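Local coordinates for protein DNA primase (Aquifex aeolicus, PDB 2AU3) that synthesises the short RNA primers that DNA polymerase extends during DNA replication, using a zinc-binding domain joined to a TOPRIM-containing RNA polymerase core, at residues N172-T177 / R182-R187; N230-Y235 / D255-F260; L310-G315 / G349-T354. One frame throughout, in Å; residues are numbered along the deposited sequence.

Contact 1 (N172-T177 / R182-R187); sequences NLLSPT and RDLFLR
A short antiparallel beta hairpin pairs L173 with D183 and L174 with R182. The latter is the hydrogen-bonded pair: L174 N donates to R182 O at 2.8 Å, and R182 N to L174 O at 2.9 Å. A third bond, L184 N to N172 O at 3.2 Å, continues the pairing. On one face L174 and R182 run alongside each other: L174 CD1 lies over a face of the guanidinium, 3.8 Å from R182 NH2, and P176 CG approaches R182 NH1 obliquely at 3.7 Å. A planar cation suits this exposed place, offering a methyl its face. L184, with CG anti to its N (chi1 177°), brings CD1 to 4.1 Å from L174 CD1. L173, on the D183 face, packs against helices 151-161 and 164-168. N172 OD1 meets the edge of the F185 ring at CE2, 3.5 Å away, with amide and ring planes 56° apart. D183 suits the type I turn after its strand, D183 to L186: its OD1 accepts from F185 N at 2.9 Å in an Asx turn, and OD2 is hydrogen-bonded to the hydroxyl of Y116. These buried oxygens are satisfied, N172 OD1 by S219, while R182 keeps its charge on the exposed face.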
# COMPACT_ATOMS: atom_id res chain seq x y z
N ASN A 172 1.00 2.97 -18.43
CA ASN A 172 -0.12 2.12 -18.06
C ASN A 172 -1.06 1.91 -19.22
O ASN A 172 -2.08 1.24 -19.09
CB ASN A 172 -0.87 2.68 -16.85
CG ASN A 172 -0.04 2.62 -15.59
OD1 ASN A 172 0.68 1.66 -15.36
ND2 ASN A 172 -0.12 3.66 -14.79
N LEU A 173 -0.70 2.50 -20.35
CA LEU A 173 -1.44 2.40 -21.61
C LEU A 173 -0.54 1.93 -22.74
O LEU A 173 0.49 2.54 -23.01
CB LEU A 173 -2.00 3.77 -21.98
CG LEU A 173 -3.48 3.85 -22.25
CD1 LEU A 173 -4.23 3.15 -21.15
CD2 LEU A 173 -3.91 5.31 -22.40
N LEU A 174 -0.93 0.85 -23.40
CA LEU A 174 -0.27 0.38 -24.61
C LEU A 174 -0.90 1.03 -25.85
O LEU A 174 -2.07 1.42 -25.83
CB LEU A 174 -0.41 -1.14 -24.71
CG LEU A 174 0.31 -2.00 -23.66
CD1 LEU A 174 -0.64 -3.04 -23.08
CD2 LEU A 174 1.52 -2.67 -24.28
N SER A 175 -0.10 1.18 -26.91
CA SER A 175 -0.61 1.56 -28.22
C SER A 175 -0.23 0.50 -29.27
O SER A 175 0.90 0.47 -29.75
CB SER A 175 -0.09 2.94 -28.65
OG SER A 175 -0.97 3.52 -29.59
N PRO A 176 -1.17 -0.40 -29.57
CA PRO A 176 -0.98 -1.42 -30.61
C PRO A 176 -0.91 -0.83 -32.02
O PRO A 176 -0.08 -1.27 -32.82
CB PRO A 176 -2.22 -2.31 -30.46
CG PRO A 176 -2.78 -1.98 -29.11
CD PRO A 176 -2.47 -0.54 -28.89
N THR A 177 -1.79 0.14 -32.32
CA THR A 177 -1.70 0.93 -33.56
C THR A 177 -1.83 2.44 -33.26
O THR A 177 -2.39 2.84 -32.22
CB THR A 177 -2.76 0.50 -34.63
OG1 THR A 177 -4.07 0.41 -34.03
CG2 THR A 177 -2.50 -0.90 -35.15
N ARG A 182 -4.69 0.31 -25.65
CA ARG A 182 -5.14 -0.80 -24.84
C ARG A 182 -4.61 -0.66 -23.42
O ARG A 182 -3.42 -0.47 -23.18
CB ARG A 182 -4.70 -2.14 -25.46
CG ARG A 182 -5.28 -3.35 -24.74
CD ARG A 182 -5.02 -4.65 -25.47
NE ARG A 182 -3.79 -5.29 -25.02
CZ ARG A 182 -2.71 -5.45 -25.76
NH1 ARG A 182 -2.67 -5.00 -27.00
NH2 ARG A 182 -1.65 -6.05 -25.23
N ASP A 183 -5.53 -0.76 -22.47
CA ASP A 183 -5.22 -0.65 -21.07
C ASP A 183 -4.34 -1.82 -20.70
O ASP A 183 -4.70 -2.97 -20.92
CB ASP A 183 -6.53 -0.75 -20.28
CG ASP A 183 -6.35 -0.51 -18.79
OD1 ASP A 183 -5.20 -0.37 -18.30
OD2 ASP A 183 -7.33 -0.47 -18.03
N LEU A 184 -3.19 -1.53 -20.11
CA LEU A 184 -2.31 -2.58 -19.61
C LEU A 184 -3.03 -3.54 -18.64
O LEU A 184 -2.76 -4.75 -18.63
CB LEU A 184 -1.09 -1.94 -18.92
CG LEU A 184 -0.06 -2.85 -18.25
CD1 LEU A 184 0.66 -3.71 -19.30
CD2 LEU A 184 0.95 -2.04 -17.41
N PHE A 185 -3.96 -3.00 -17.87
CA PHE A 185 -4.65 -3.76 -16.82
C PHE A 185 -5.99 -4.35 -17.26
O PHE A 185 -6.73 -4.90 -16.43
CB PHE A 185 -4.84 -2.85 -15.61
CG PHE A 185 -3.56 -2.40 -15.03
CD1 PHE A 185 -2.83 -3.26 -14.22
CD2 PHE A 185 -3.02 -1.17 -15.35
CE1 PHE A 185 -1.60 -2.88 -13.70
CE2 PHE A 185 -1.79 -0.76 -14.82
CZ PHE A 185 -1.09 -1.61 -14.00
N LEU A 186 -6.30 -4.25 -18.56
CA LEU A 186 -7.59 -4.72 -19.10
C LEU A 186 -8.04 -6.05 -18.50
O LEU A 186 -7.28 -7.00 -18.46
CB LEU A 186 -7.54 -4.83 -20.63
CG LEU A 186 -8.85 -5.12 -21.34
CD1 LEU A 186 -9.88 -4.01 -21.07
CD2 LEU A 186 -8.61 -5.24 -22.85
N ARG A 187 -9.27 -6.07 -17.97
CA ARG A 187 -9.90 -7.29 -17.48
C ARG A 187 -9.39 -7.75 -16.12
O ARG A 187 -9.75 -8.80 -15.66
CB ARG A 187 -9.75 -8.42 -18.53
CG ARG A 187 -10.90 -9.42 -18.58
CD ARG A 187 -12.26 -8.83 -18.98
NE ARG A 187 -12.26 -8.25 -20.32
CZ ARG A 187 -12.84 -7.11 -20.65
NH1 ARG A 187 -13.50 -6.41 -19.73
NH2 ARG A 187 -12.77 -6.66 -21.89

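Contact 2 (N230-Y235 / D255-F260); sequences NLFGLY and DLLRLF
The carbonyl oxygen of L256 accepts from F260 N at 2.9 Å, a helical bond that fixes the turn from which L256 reaches across to F232. No hydrogen bond spans the two segments, and the contact is made by branched aliphatic groups against an aromatic ring and a bend of backbone. L256 holds CG anti to its backbone N (chi1 -175°), which carries both methyls outward. L256 CD1 comes to 3.4 Å from F232 O and 3.8 Å from F232 CD2, while L256 CD2 lies 3.8 Å from F232 CE2. The two side chains cross at a slant, so both leucine methyls come from the same side of the ring, against its CD2-CE2 bond. L257, the next residue, places its CD2 at the ring edge, close to the ring plane, 4.2 Å from F232 CE2. This joins strand 231-232, a weakly bonded edge strand of the mixed TOPRIM sheet, to helix 253-261, which begins just after E251, a predicted magnesium ligand. The strand then passes into helix 234-244 through a type II turn from L231 to L234, with G233 at the N-cap. Glycine suits its positive phi of 87°, and lets L256 CD1 approach G233 CA to 4.0 Å. L256 also touches V267 of strand 267-270 and F143, whereas F260 sets its ring edge-to-face with that of F143.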
# COMPACT_ATOMS: atom_id res chain seq x y z
N ASN A 230 8.88 1.51 -2.93
CA ASN A 230 7.57 1.69 -2.29
C ASN A 230 7.08 0.42 -1.60
O ASN A 230 7.43 -0.68 -2.01
CB ASN A 230 6.55 2.16 -3.33
CG ASN A 230 6.78 3.58 -3.79
OD1 ASN A 230 6.36 4.52 -3.13
ND2 ASN A 230 7.49 3.74 -4.92
N LEU A 231 6.25 0.58 -0.57
CA LEU A 231 5.63 -0.57 0.07
C LEU A 231 4.13 -0.47 -0.05
O LEU A 231 3.54 0.57 0.32
CB LEU A 231 6.02 -0.69 1.56
CG LEU A 231 7.43 -1.21 1.87
CD1 LEU A 231 7.84 -0.81 3.28
CD2 LEU A 231 7.52 -2.72 1.69
N PHE A 232 3.50 -1.53 -0.54
CA PHE A 232 2.05 -1.58 -0.52
C PHE A 232 1.54 -1.49 0.91
O PHE A 232 2.02 -2.20 1.81
CB PHE A 232 1.54 -2.88 -1.14
CG PHE A 232 0.04 -2.92 -1.29
CD1 PHE A 232 -0.61 -2.01 -2.12
CD2 PHE A 232 -0.73 -3.85 -0.60
CE1 PHE A 232 -2.01 -2.03 -2.27
CE2 PHE A 232 -2.13 -3.89 -0.73
CZ PHE A 232 -2.76 -2.98 -1.55
N GLY A 233 0.53 -0.64 1.10
CA GLY A 233 -0.13 -0.51 2.37
C GLY A 233 0.50 0.47 3.35
O GLY A 233 -0.07 0.75 4.39
N LEU A 234 1.68 1.00 3.03
CA LEU A 234 2.33 1.91 3.98
C LEU A 234 1.45 3.12 4.37
O LEU A 234 1.31 3.43 5.56
CB LEU A 234 3.71 2.34 3.49
CG LEU A 234 4.61 3.07 4.46
CD1 LEU A 234 4.87 2.22 5.73
CD2 LEU A 234 5.92 3.37 3.73
N TYR A 235 0.82 3.74 3.38
CA TYR A 235 -0.02 4.89 3.63
C TYR A 235 -1.16 4.50 4.60
O TYR A 235 -1.44 5.20 5.58
CB TYR A 235 -0.62 5.40 2.32
CG TYR A 235 -1.73 6.41 2.53
CD1 TYR A 235 -3.05 6.09 2.22
CD2 TYR A 235 -1.45 7.69 3.04
CE1 TYR A 235 -4.07 7.04 2.40
CE2 TYR A 235 -2.44 8.64 3.20
CZ TYR A 235 -3.76 8.30 2.90
OH TYR A 235 -4.76 9.23 3.08
N ASP A 255 -2.46 -10.98 0.73
CA ASP A 255 -2.26 -11.25 2.17
C ASP A 255 -2.52 -10.00 2.99
O ASP A 255 -3.01 -10.08 4.09
CB ASP A 255 -0.83 -11.72 2.46
CG ASP A 255 -0.32 -12.70 1.43
OD1 ASP A 255 -0.69 -13.89 1.52
OD2 ASP A 255 0.47 -12.37 0.50
N LEU A 256 -2.12 -8.84 2.46
CA LEU A 256 -2.26 -7.62 3.22
C LEU A 256 -3.75 -7.28 3.34
O LEU A 256 -4.24 -6.95 4.42
CB LEU A 256 -1.50 -6.44 2.56
CG LEU A 256 -1.48 -5.12 3.37
CD1 LEU A 256 -0.15 -4.41 3.12
CD2 LEU A 256 -2.65 -4.17 3.03
N LEU A 257 -4.46 -7.36 2.20
CA LEU A 257 -5.86 -7.00 2.17
C LEU A 257 -6.67 -7.88 3.09
O LEU A 257 -7.61 -7.41 3.73
CB LEU A 257 -6.39 -7.09 0.75
CG LEU A 257 -5.76 -6.04 -0.17
CD1 LEU A 257 -6.27 -6.24 -1.57
CD2 LEU A 257 -6.11 -4.67 0.37
N ARG A 258 -6.27 -9.15 3.19
CA ARG A 258 -6.90 -10.11 4.08
C ARG A 258 -6.67 -9.77 5.54
O ARG A 258 -7.60 -9.80 6.32
CB ARG A 258 -6.37 -11.53 3.82
CG ARG A 258 -7.00 -12.19 2.61
CD ARG A 258 -8.48 -12.52 2.79
NE ARG A 258 -8.63 -13.70 3.62
CZ ARG A 258 -9.34 -13.77 4.74
NH1 ARG A 258 -10.01 -12.73 5.18
NH2 ARG A 258 -9.39 -14.89 5.42
N LEU A 259 -5.41 -9.51 5.92
CA LEU A 259 -5.13 -9.14 7.32
C LEU A 259 -5.89 -7.86 7.72
O LEU A 259 -6.53 -7.79 8.78
CB LEU A 259 -3.61 -9.00 7.55
CG LEU A 259 -2.89 -10.20 8.18
CD1 LEU A 259 -2.91 -11.43 7.27
CD2 LEU A 259 -1.43 -9.80 8.49
N PHE A 260 -5.88 -6.86 6.82
CA PHE A 260 -6.65 -5.62 7.03
C PHE A 260 -8.17 -5.91 7.15
O PHE A 260 -8.86 -5.29 7.95
CB PHE A 260 -6.45 -4.65 5.88
CG PHE A 260 -5.78 -3.39 6.25
CD1 PHE A 260 -4.40 -3.30 6.20
CD2 PHE A 260 -6.52 -2.31 6.68
CE1 PHE A 260 -3.78 -2.12 6.57
CE2 PHE A 260 -5.90 -1.13 7.04
CZ PHE A 260 -4.52 -1.05 6.97

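Contact 3 (L310-G315 / G349-T354); sequences LLLSAG and GELFET
L312, near the end of helix 298-313, points into the first turn of helix 351-358 and splits its two methyls between L351 and F352. Its CG sits anti to the carbonyl carbon (chi1 -63°) and chi2 puts CD1 anti to CA, so that CD1 reaches farthest, toward L351 and F352. CD1 of L312 meets L351 CD2 at 3.8 Å and also lies 4.1 Å from F352 CZ; its other methyl, CD2, approaches F352 CE2 at 4.1 Å, oblique to the ring. L351 and F352 take different first torsions. In L351, CG is anti to the backbone N (chi1 179°), which sends CD2 over one face of the F352 ring, toward its rim. F352 instead has CG beside its N (chi1 -70°), and its ring comes at L312 from the opposite direction. A flat ring and two leucines suit a buried junction of this kind, because both methyls of L312 meet carbon. E350, the N-cap, folds its carboxylate back: OE2 accepts from F352 N at 3.1 Å and OE1 from E353 N at 3.0 Å. Both donors stand above the carboxylate plane. G315 closes the other helix in a Schellman motif. L351 also makes a backbone hydrogen bond to V318 on the edge strand 317-321, whose V318 side chain touches L312, while Y373 of helix 363-374 touches L312, L351 and F352.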
# COMPACT_ATOMS: atom_id res chain seq x y z
N LEU A 310 18.24 -7.87 4.87
CA LEU A 310 17.90 -6.50 4.45
C LEU A 310 17.29 -5.73 5.61
O LEU A 310 17.61 -4.55 5.80
CB LEU A 310 16.93 -6.48 3.26
CG LEU A 310 17.18 -7.47 2.12
CD1 LEU A 310 16.06 -7.32 1.10
CD2 LEU A 310 18.54 -7.26 1.47
N LEU A 311 16.45 -6.40 6.40
CA LEU A 311 15.85 -5.76 7.58
C LEU A 311 16.90 -5.47 8.66
O LEU A 311 16.94 -4.36 9.22
CB LEU A 311 14.68 -6.61 8.12
CG LEU A 311 13.50 -6.74 7.13
CD1 LEU A 311 12.51 -7.75 7.61
CD2 LEU A 311 12.81 -5.37 6.94
N LEU A 312 17.75 -6.46 8.94
CA LEU A 312 18.85 -6.28 9.89
C LEU A 312 19.74 -5.09 9.50
O LEU A 312 20.02 -4.25 10.34
CB LEU A 312 19.65 -7.57 10.11
CG LEU A 312 18.88 -8.74 10.72
CD1 LEU A 312 19.72 -10.03 10.73
CD2 LEU A 312 18.36 -8.40 12.14
N SER A 313 20.12 -5.00 8.22
CA SER A 313 20.98 -3.92 7.75
C SER A 313 20.35 -2.55 7.97
O SER A 313 21.06 -1.57 8.25
CB SER A 313 21.30 -4.08 6.26
OG SER A 313 21.87 -5.34 6.02
N ALA A 314 19.03 -2.49 7.85
CA ALA A 314 18.31 -1.25 8.04
C ALA A 314 18.09 -0.97 9.52
O ALA A 314 17.51 0.05 9.86
CB ALA A 314 16.99 -1.28 7.30
N GLY A 315 18.55 -1.87 10.39
CA GLY A 315 18.54 -1.63 11.83
C GLY A 315 17.22 -2.00 12.51
O GLY A 315 16.85 -1.47 13.55
N GLY A 349 9.10 -15.49 18.75
CA GLY A 349 10.32 -14.94 19.34
C GLY A 349 11.19 -14.14 18.37
O GLY A 349 11.16 -14.35 17.15
N GLU A 350 11.96 -13.20 18.93
CA GLU A 350 12.95 -12.44 18.17
C GLU A 350 14.01 -13.36 17.54
O GLU A 350 14.33 -14.40 18.11
CB GLU A 350 13.61 -11.38 19.06
CG GLU A 350 14.52 -10.41 18.32
CD GLU A 350 15.97 -10.88 18.30
OE1 GLU A 350 16.39 -11.54 19.26
OE2 GLU A 350 16.67 -10.60 17.31
N LEU A 351 14.49 -13.00 16.36
CA LEU A 351 15.42 -13.83 15.59
C LEU A 351 16.58 -14.43 16.44
O LEU A 351 16.75 -15.65 16.52
CB LEU A 351 16.01 -13.00 14.44
CG LEU A 351 17.02 -13.71 13.53
CD1 LEU A 351 16.30 -14.80 12.73
CD2 LEU A 351 17.72 -12.71 12.60
N PHE A 352 17.39 -13.58 17.05
CA PHE A 352 18.62 -14.05 17.70
C PHE A 352 18.33 -14.78 19.01
O PHE A 352 19.00 -15.76 19.34
CB PHE A 352 19.60 -12.89 17.93
CG PHE A 352 20.19 -12.36 16.65
CD1 PHE A 352 21.15 -13.09 15.96
CD2 PHE A 352 19.77 -11.13 16.12
CE1 PHE A 352 21.70 -12.61 14.74
CE2 PHE A 352 20.33 -10.63 14.90
CZ PHE A 352 21.28 -11.37 14.23
N GLU A 353 17.31 -14.31 19.71
CA GLU A 353 16.87 -14.95 20.93
C GLU A 353 16.37 -16.35 20.60
O GLU A 353 16.71 -17.31 21.30
CB GLU A 353 15.82 -14.09 21.60
CG GLU A 353 14.94 -14.75 22.63
CD GLU A 353 13.94 -13.76 23.20
OE1 GLU A 353 14.29 -12.54 23.26
OE2 GLU A 353 12.80 -14.16 23.54
N THR A 354 15.65 -16.49 19.48
CA THR A 354 15.21 -17.80 19.01
C THR A 354 16.36 -18.73 18.53
O THR A 354 16.36 -19.92 18.83
CB THR A 354 14.10 -17.64 17.92
OG1 THR A 354 13.05 -16.82 18.44
CG2 THR A 354 13.40 -18.97 17.64

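In the fold
The contacts follow one another along the chain, each closing before the next opens, and none touches another. Contact 1 lies in the N-terminal part of the catalytic core, in a separate two-stranded hairpin, its centre about 26 Å from that of contact 2. Contacts 2 and 3, about 21 Å apart between centres, both attach to the mixed TOPRIM sheet, near its outermost strands 231-232 and 317-321 respectively. Contact 2 ties the end of the N-terminal part to a TOPRIM helix; contact 3 ties TOPRIM to the helical domain. Contacts 1 and 3, their centres about 42 Å apart, fall on opposite sides of the chain's centre, so the series runs along an elongated polymerase with its TOPRIM sheet between flanking parts.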